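PDB 5TVL: foldase protein PrsA from Streptococcus pneumoniae, which probably assists the folding of secreted proteins after their export across the membrane and carries a parvulin-type peptidyl-prolyl cis-trans isomerase domain. Local coordinates for residues S242-V245 with Q246-G250; R87-K90 with L91-A95; Q16-E19 with Q20-N24. All coordinates share one frame; numbering follows the deposited sequence.

Contact 1 of 3, residues S242-V245 with Q246-G250; sequences STFV and QSIIG
S247 turns its hydroxyl back along the helix to F244, and OG of S247 donates a hydrogen bond to O of F244 over 2.6 Å. With chi1 at 76°, S247 holds OG between its own backbone N and carbonyl carbon, which brings the hydroxyl alongside the preceding turn. The same F244 O accepts the backbone amide of I248, N to O 3.1 Å, so two donors grip one oxygen. The amide comes in fairly close to the line of the C=O bond, whereas the hydroxyl arrives from the flank, at a C=O...OG angle of 126°. Next to this pair the I248 side chain lies over one face of the F244 ring, offset toward the rim, with I248 CD1 4.2 Å from F244 CZ. One residue further on, the pattern repeats without a ring: V245 CG1 packs against I249 CD1 at 3.9 Å, and I249 N is hydrogen-bonded to V245 O.

Around this shell, V96 of helix 79-102 touches both F244 and V245, F40 of helix 25-44 meets I249, and K238 makes a cation-pi contact with the F244 ring. S242 OG is hydrogen-bonded to Q237 and T243 OG1 to D241, both of the second subunit. The whole is the opening of an amphipathic helix, with i to i+4 apolar pairs turned mainly to helices 79-102 and 25-44 and its polar first-turn residues, with F244, at a subunit interface.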
loop_
_atom_site.group_PDB
_atom_site.type_symbol
_atom_site.label_atom_id
_atom_site.label_comp_id
_atom_site.label_asym_id
_atom_site.label_seq_id
_atom_site.Cartn_x
_atom_site.Cartn_y
_atom_site.Cartn_z
ATOM N N SER A 242 -7.290 1.244 5.287
ATOM C CA SER A 242 -7.773 0.583 6.500
ATOM C C SER A 242 -8.613 1.500 7.380
ATOM O O SER A 242 -9.571 1.047 7.998
ATOM C CB SER A 242 -6.601 0.031 7.310
ATOM O OG SER A 242 -7.055 -0.588 8.501
ATOM N N THR A 243 -8.245 2.778 7.437
ATOM C CA THR A 243 -8.992 3.774 8.208
ATOM C C THR A 243 -10.410 3.948 7.665
ATOM O O THR A 243 -11.362 4.073 8.441
ATOM C CB THR A 243 -8.279 5.142 8.192
ATOM O OG1 THR A 243 -6.916 4.978 8.605
ATOM C CG2 THR A 243 -8.969 6.132 9.128
ATOM N N PHE A 244 -10.535 3.956 6.336
ATOM C CA PHE A 244 -11.830 4.094 5.667
ATOM C C PHE A 244 -12.730 2.883 5.915
ATOM O O PHE A 244 -13.892 3.043 6.281
ATOM C CB PHE A 244 -11.643 4.314 4.160
ATOM C CG PHE A 244 -12.900 4.744 3.455
ATOM C CD1 PHE A 244 -13.478 5.980 3.739
ATOM C CD2 PHE A 244 -13.511 3.921 2.511
ATOM C CE1 PHE A 244 -14.639 6.387 3.100
ATOM C CE2 PHE A 244 -14.674 4.325 1.870
ATOM C CZ PHE A 244 -15.237 5.558 2.164
ATOM N N VAL A 245 -12.179 1.683 5.739
ATOM C CA VAL A 245 -12.927 0.426 5.927
ATOM C C VAL A 245 -13.444 0.332 7.365
ATOM O O VAL A 245 -14.610 -0.003 7.587
ATOM C CB VAL A 245 -12.061 -0.820 5.577
ATOM C CG1 VAL A 245 -12.764 -2.122 5.955
ATOM C CG2 VAL A 245 -11.712 -0.841 4.092
ATOM N N GLN A 246 -12.567 0.638 8.323
ATOM C CA GLN A 246 -12.916 0.667 9.749
ATOM C C GLN A 246 -14.038 1.655 10.064
ATOM O O GLN A 246 -14.900 1.360 10.893
ATOM C CB GLN A 246 -11.686 1.010 10.605
ATOM C CG GLN A 246 -10.637 -0.093 10.669
ATOM C CD GLN A 246 -11.019 -1.229 11.597
ATOM O OE1 GLN A 246 -11.331 -1.006 12.767
ATOM N NE2 GLN A 246 -10.986 -2.459 11.086
ATOM N N SER A 247 -14.021 2.819 9.409
ATOM C CA SER A 247 -15.072 3.828 9.604
ATOM C C SER A 247 -16.430 3.334 9.090
ATOM O O SER A 247 -17.449 3.559 9.742
ATOM C CB SER A 247 -14.695 5.176 8.963
ATOM O OG SER A 247 -14.837 5.153 7.551
ATOM N N ILE A 248 -16.431 2.647 7.942
ATOM C CA ILE A 248 -17.656 2.056 7.380
ATOM C C ILE A 248 -18.192 0.962 8.310
ATOM O O ILE A 248 -19.388 0.926 8.598
ATOM C CB ILE A 248 -17.442 1.481 5.949
ATOM C CG1 ILE A 248 -16.997 2.574 4.961
ATOM C CG2 ILE A 248 -18.707 0.802 5.431
ATOM C CD1 ILE A 248 -17.909 3.784 4.863
ATOM N N ILE A 249 -17.304 0.086 8.778
ATOM C CA ILE A 249 -17.670 -0.948 9.758
ATOM C C ILE A 249 -18.284 -0.278 10.990
ATOM O O ILE A 249 -19.369 -0.665 11.433
ATOM C CB ILE A 249 -16.458 -1.840 10.140
ATOM C CG1 ILE A 249 -16.065 -2.729 8.952
ATOM C CG2 ILE A 249 -16.771 -2.718 11.351
ATOM C CD1 ILE A 249 -14.709 -3.398 9.082
ATOM N N GLY A 250 -17.595 0.742 11.503
ATOM C CA GLY A 250 -18.070 1.532 12.643
ATOM C C GLY A 250 -19.413 2.208 12.421
ATOM O O GLY A 250 -20.249 2.236 13.325
#

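Contact 2 of 3, residues R87-K90 with L91-A95; sequences RTSK and LVELA
R87 and L91 stand one turn apart on helix 79-102, and the aliphatic part of the arginine, at CG, comes within 4.2 Å of CD1 of L91. L91 has its CG beside its own backbone N (chi1 -66°), which lays the branch point over the carbonyl of R87, L91 CG to R87 O being 3.3 Å. V92 likewise rests a methyl on the turn before it, its CG2 lying 3.3 Å from O of T88.

Along another flank, E93 leans back toward the preceding turn. With chi1 at 74°, its CG is turned toward the carbonyls of S89 and K90, and the extended chain beyond carries the carboxylate alongside S89. OE1 of E93 is 3.7 Å from OG of S89, and OE2 of E93 is 5.1 Å from NZ of K90, so the lysine is near without pairing. Its ammonium is instead hydrogen-bonded to the T56 hydroxyl in helix 50-64, while the guanidinium of R87 forms a salt bridge with E41 of helix 25-44.

The backbone bonds, such as E93 N to S89 O at 3.0 Å, therefore do most of the tying between these two turns. R87 is paired with a carboxylate of helix 25-44 and K90 with a hydroxyl of helix 50-64, and what passes between K90 and E93 is probably a modest electrostatic attraction, with E93 itself on the exposed side of the helix.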
loop_
_atom_site.group_PDB
_atom_site.type_symbol
_atom_site.label_atom_id
_atom_site.label_comp_id
_atom_site.label_asym_id
_atom_site.label_seq_id
_atom_site.Cartn_x
_atom_site.Cartn_y
_atom_site.Cartn_z
ATOM N N ARG A 87 -16.973 -14.705 3.156
ATOM C CA ARG A 87 -18.264 -14.061 2.888
ATOM C C ARG A 87 -18.393 -12.692 3.577
ATOM O O ARG A 87 -18.800 -11.719 2.944
ATOM C CB ARG A 87 -19.410 -14.987 3.315
ATOM C CG ARG A 87 -20.795 -14.440 3.044
ATOM C CD ARG A 87 -21.861 -15.508 3.179
ATOM N NE ARG A 87 -23.180 -14.964 2.855
ATOM C CZ ARG A 87 -23.647 -14.743 1.623
ATOM N NH1 ARG A 87 -22.921 -15.025 0.538
ATOM N NH2 ARG A 87 -24.868 -14.236 1.475
ATOM N N THR A 88 -18.030 -12.626 4.859
ATOM C CA THR A 88 -18.067 -11.370 5.623
ATOM C C THR A 88 -17.147 -10.305 5.008
ATOM O O THR A 88 -17.551 -9.152 4.842
ATOM C CB THR A 88 -17.664 -11.602 7.095
ATOM O OG1 THR A 88 -18.462 -12.656 7.656
ATOM C CG2 THR A 88 -17.843 -10.328 7.925
ATOM N N SER A 89 -15.919 -10.709 4.674
ATOM C CA SER A 89 -14.947 -9.845 3.991
ATOM C C SER A 89 -15.510 -9.274 2.688
ATOM O O SER A 89 -15.373 -8.078 2.415
ATOM C CB SER A 89 -13.651 -10.617 3.700
ATOM O OG SER A 89 -12.878 -9.970 2.702
ATOM N N LYS A 90 -16.133 -10.140 1.894
ATOM C CA LYS A 90 -16.760 -9.723 0.644
ATOM C C LYS A 90 -17.925 -8.761 0.872
ATOM O O LYS A 90 -18.094 -7.823 0.106
ATOM C CB LYS A 90 -17.207 -10.932 -0.182
ATOM C CG LYS A 90 -16.052 -11.664 -0.845
ATOM C CD LYS A 90 -16.546 -12.713 -1.824
ATOM C CE LYS A 90 -15.435 -13.667 -2.236
ATOM N NZ LYS A 90 -14.308 -12.993 -2.941
ATOM N N LEU A 91 -18.713 -8.988 1.922
ATOM C CA LEU A 91 -19.810 -8.073 2.281
ATOM C C LEU A 91 -19.323 -6.714 2.800
ATOM O O LEU A 91 -20.010 -5.710 2.625
ATOM C CB LEU A 91 -20.757 -8.723 3.307
ATOM C CG LEU A 91 -21.563 -9.935 2.816
ATOM C CD1 LEU A 91 -22.307 -10.596 3.969
ATOM C CD2 LEU A 91 -22.522 -9.552 1.702
ATOM N N VAL A 92 -18.154 -6.688 3.438
ATOM C CA VAL A 92 -17.546 -5.436 3.899
ATOM C C VAL A 92 -17.037 -4.616 2.704
ATOM O O VAL A 92 -17.415 -3.449 2.543
ATOM C CB VAL A 92 -16.417 -5.695 4.933
ATOM C CG1 VAL A 92 -15.606 -4.432 5.218
ATOM C CG2 VAL A 92 -17.007 -6.243 6.230
ATOM N N GLU A 93 -16.194 -5.222 1.869
ATOM C CA GLU A 93 -15.630 -4.516 0.714
ATOM C C GLU A 93 -16.711 -4.097 -0.295
ATOM O O GLU A 93 -16.572 -3.073 -0.959
ATOM C CB GLU A 93 -14.523 -5.342 0.043
ATOM C CG GLU A 93 -14.996 -6.541 -0.769
ATOM C CD GLU A 93 -13.868 -7.488 -1.148
ATOM O OE1 GLU A 93 -13.039 -7.827 -0.274
ATOM O OE2 GLU A 93 -13.820 -7.912 -2.323
ATOM N N LEU A 94 -17.781 -4.885 -0.389
ATOM C CA LEU A 94 -18.986 -4.508 -1.145
ATOM C C LEU A 94 -19.608 -3.223 -0.589
ATOM O O LEU A 94 -19.903 -2.301 -1.349
ATOM C CB LEU A 94 -20.000 -5.663 -1.128
ATOM C CG LEU A 94 -21.329 -5.608 -1.898
ATOM C CD1 LEU A 94 -21.813 -7.029 -2.182
ATOM C CD2 LEU A 94 -22.412 -4.824 -1.161
ATOM N N ALA A 95 -19.790 -3.165 0.727
ATOM C CA ALA A 95 -20.313 -1.968 1.398
ATOM C C ALA A 95 -19.390 -0.746 1.262
ATOM O O ALA A 95 -19.869 0.379 1.103
ATOM C CB ALA A 95 -20.574 -2.258 2.868
#

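Contact 3 of 3, residues Q16-E19 with Q20-N24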
loop_
_atom_site.group_PDB
_atom_site.type_symbol
_atom_site.label_atom_id
_atom_site.label_comp_id
_atom_site.label_asym_id
_atom_site.label_seq_id
_atom_site.Cartn_x
_atom_site.Cartn_y
_atom_site.Cartn_z
ATOM N N GLN A 16 -18.125 -21.551 33.253
ATOM C CA GLN A 16 -16.858 -21.261 33.948
ATOM C C GLN A 16 -15.704 -20.963 32.984
ATOM O O GLN A 16 -14.899 -20.065 33.238
ATOM C CB GLN A 16 -16.458 -22.432 34.843
ATOM C CG GLN A 16 -17.293 -22.569 36.105
ATOM C CD GLN A 16 -16.969 -23.834 36.882
ATOM O OE1 GLN A 16 -16.734 -24.894 36.298
ATOM N NE2 GLN A 16 -16.957 -23.728 38.204
ATOM N N PHE A 17 -15.624 -21.729 31.899
ATOM C CA PHE A 17 -14.659 -21.460 30.826
ATOM C C PHE A 17 -14.942 -20.132 30.125
ATOM O O PHE A 17 -14.014 -19.360 29.873
ATOM C CB PHE A 17 -14.630 -22.593 29.794
ATOM C CG PHE A 17 -13.887 -22.238 28.540
ATOM C CD1 PHE A 17 -12.519 -22.008 28.580
ATOM C CD2 PHE A 17 -14.553 -22.105 27.323
ATOM C CE1 PHE A 17 -11.821 -21.667 27.429
ATOM C CE2 PHE A 17 -13.858 -21.770 26.166
ATOM C CZ PHE A 17 -12.492 -21.550 26.218
ATOM N N TYR A 18 -16.212 -19.878 29.802
ATOM C CA TYR A 18 -16.612 -18.576 29.263
ATOM C C TYR A 18 -16.171 -17.431 30.187
ATOM O O TYR A 18 -15.550 -16.465 29.731
ATOM C CB TYR A 18 -18.126 -18.476 29.009
ATOM C CG TYR A 18 -18.557 -17.030 28.860
ATOM C CD1 TYR A 18 -18.140 -16.272 27.762
ATOM C CD2 TYR A 18 -19.312 -16.394 29.849
ATOM C CE1 TYR A 18 -18.497 -14.935 27.636
ATOM C CE2 TYR A 18 -19.674 -15.059 29.728
ATOM C CZ TYR A 18 -19.264 -14.336 28.623
ATOM O OH TYR A 18 -19.615 -13.020 28.501
ATOM N N GLU A 19 -16.491 -17.543 31.476
ATOM C CA GLU A 19 -16.167 -16.484 32.443
ATOM C C GLU A 19 -14.672 -16.158 32.552
ATOM O O GLU A 19 -14.329 -15.063 32.981
ATOM C CB GLU A 19 -16.751 -16.801 33.828
ATOM C CG GLU A 19 -18.254 -16.555 33.942
ATOM C CD GLU A 19 -18.654 -15.098 33.772
ATOM O OE1 GLU A 19 -17.815 -14.200 34.002
ATOM O OE2 GLU A 19 -19.821 -14.853 33.396
ATOM N N GLN A 20 -13.803 -17.100 32.169
ATOM C CA GLN A 20 -12.358 -16.859 32.059
ATOM C C GLN A 20 -11.926 -16.431 30.655
ATOM O O GLN A 20 -11.165 -15.471 30.514
ATOM C CB GLN A 20 -11.572 -18.109 32.472
ATOM C CG GLN A 20 -11.766 -18.522 33.925
ATOM C CD GLN A 20 -11.230 -17.498 34.909
ATOM O OE1 GLN A 20 -10.089 -17.049 34.792
ATOM N NE2 GLN A 20 -12.052 -17.124 35.886
ATOM N N VAL A 21 -12.406 -17.137 29.629
ATOM C CA VAL A 21 -12.005 -16.867 28.230
ATOM C C VAL A 21 -12.433 -15.489 27.701
ATOM O O VAL A 21 -11.789 -14.952 26.797
ATOM C CB VAL A 21 -12.502 -17.970 27.249
ATOM C CG1 VAL A 21 -13.938 -17.733 26.796
ATOM C CG2 VAL A 21 -11.592 -18.066 26.034
ATOM N N LYS A 22 -13.502 -14.922 28.269
ATOM C CA LYS A 22 -13.983 -13.580 27.888
ATOM C C LYS A 22 -12.966 -12.444 28.080
ATOM O O LYS A 22 -13.102 -11.391 27.467
ATOM C CB LYS A 22 -15.286 -13.235 28.626
ATOM C CG LYS A 22 -15.156 -13.001 30.125
ATOM C CD LYS A 22 -16.483 -12.569 30.725
ATOM C CE LYS A 22 -16.312 -12.022 32.133
ATOM N NZ LYS A 22 -17.609 -11.546 32.689
ATOM N N ASN A 23 -11.974 -12.649 28.943
ATOM C CA ASN A 23 -10.881 -11.685 29.124
ATOM C C ASN A 23 -9.720 -11.866 28.140
ATOM O O ASN A 23 -8.844 -11.002 28.062
ATOM C CB ASN A 23 -10.367 -11.749 30.564
ATOM C CG ASN A 23 -11.433 -11.356 31.572
ATOM O OD1 ASN A 23 -11.948 -10.235 31.536
ATOM N ND2 ASN A 23 -11.780 -12.276 32.469
ATOM N N ASN A 24 -9.712 -12.974 27.395
ATOM C CA ASN A 24 -8.655 -13.260 26.424
ATOM C C ASN A 24 -8.818 -12.330 25.215
ATOM O O ASN A 24 -9.879 -12.335 24.584
ATOM C CB ASN A 24 -8.717 -14.728 25.985
ATOM C CG ASN A 24 -7.517 -15.145 25.156
ATOM O OD1 ASN A 24 -7.468 -14.903 23.955
ATOM N ND2 ASN A 24 -6.552 -15.790 25.790
#
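V21 sits over one face of the F17 ring, its CB 4.0 Å from the ring centroid and 23° off the normal, a CH-pi contact displaced toward the rim. The CG2 methyl follows it down to F17 CZ at 3.6 Å. F265 of the third subunit meets the same phenyl group edge-to-face, so F17 belongs to a subunit interface as well as to its own helix. The Y18 ring has a different neighbour: K22 crosses it obliquely, with K22 CB 3.8 Å from Y18 CE1 and K22 CD 3.9 Å from Y18 OH.

K22 takes this course because chi1 of 69° places CG between its backbone N and carbonyl carbon, after which the chain runs extended beside E19. There the ammonium forms a salt bridge, K22 NZ donating to E19 OE1 over 3.0 Å. It approaches the carboxylate on its syn side, 24° out of the plane. E19 reaches the lysine through a bend at chi2. D262 is a second carboxylate for K22 NZ and is also hydrogen-bonded to the Y18 hydroxyl, so tyrosine and lysine are fixed at their polar ends by one residue.

The backbone adds the hydrogen bonds V21 N to F17 O, at 2.8 Å, and K22 N to Y18 O. A type I turn spans V21 to N24, with N24 N hydrogen-bonded to V21 O.

N24 is the N-cap of helix 25-44, its OD1 making weak bonds to the amides of S26 and A27. The segment thus links strand 10-13, which precedes helix 14-21, to that long helix, while V21 packs on A27 of the third subunit.

Each contact lies within one continuous run of chain, so none closes a long loop, and the three follow in series without nesting or crossing. Contact 3 comes first, after the hairpin of strands 3-7 and 10-13 and just before helix 25-44. Contact 2 follows on helix 79-102. The chain then passes through the four-stranded sheet built from strands between residues 120 and 216 before contact 1 opens helix 242-255. That return brings contacts 1 and 2 together: V245 CG1 packs on V92 CG1 at 3.7 Å, joining two helices far apart in sequence. Contact 3 stands off, its nearest atoms about 16 Å from contact 1 and about 19 Å from contact 2.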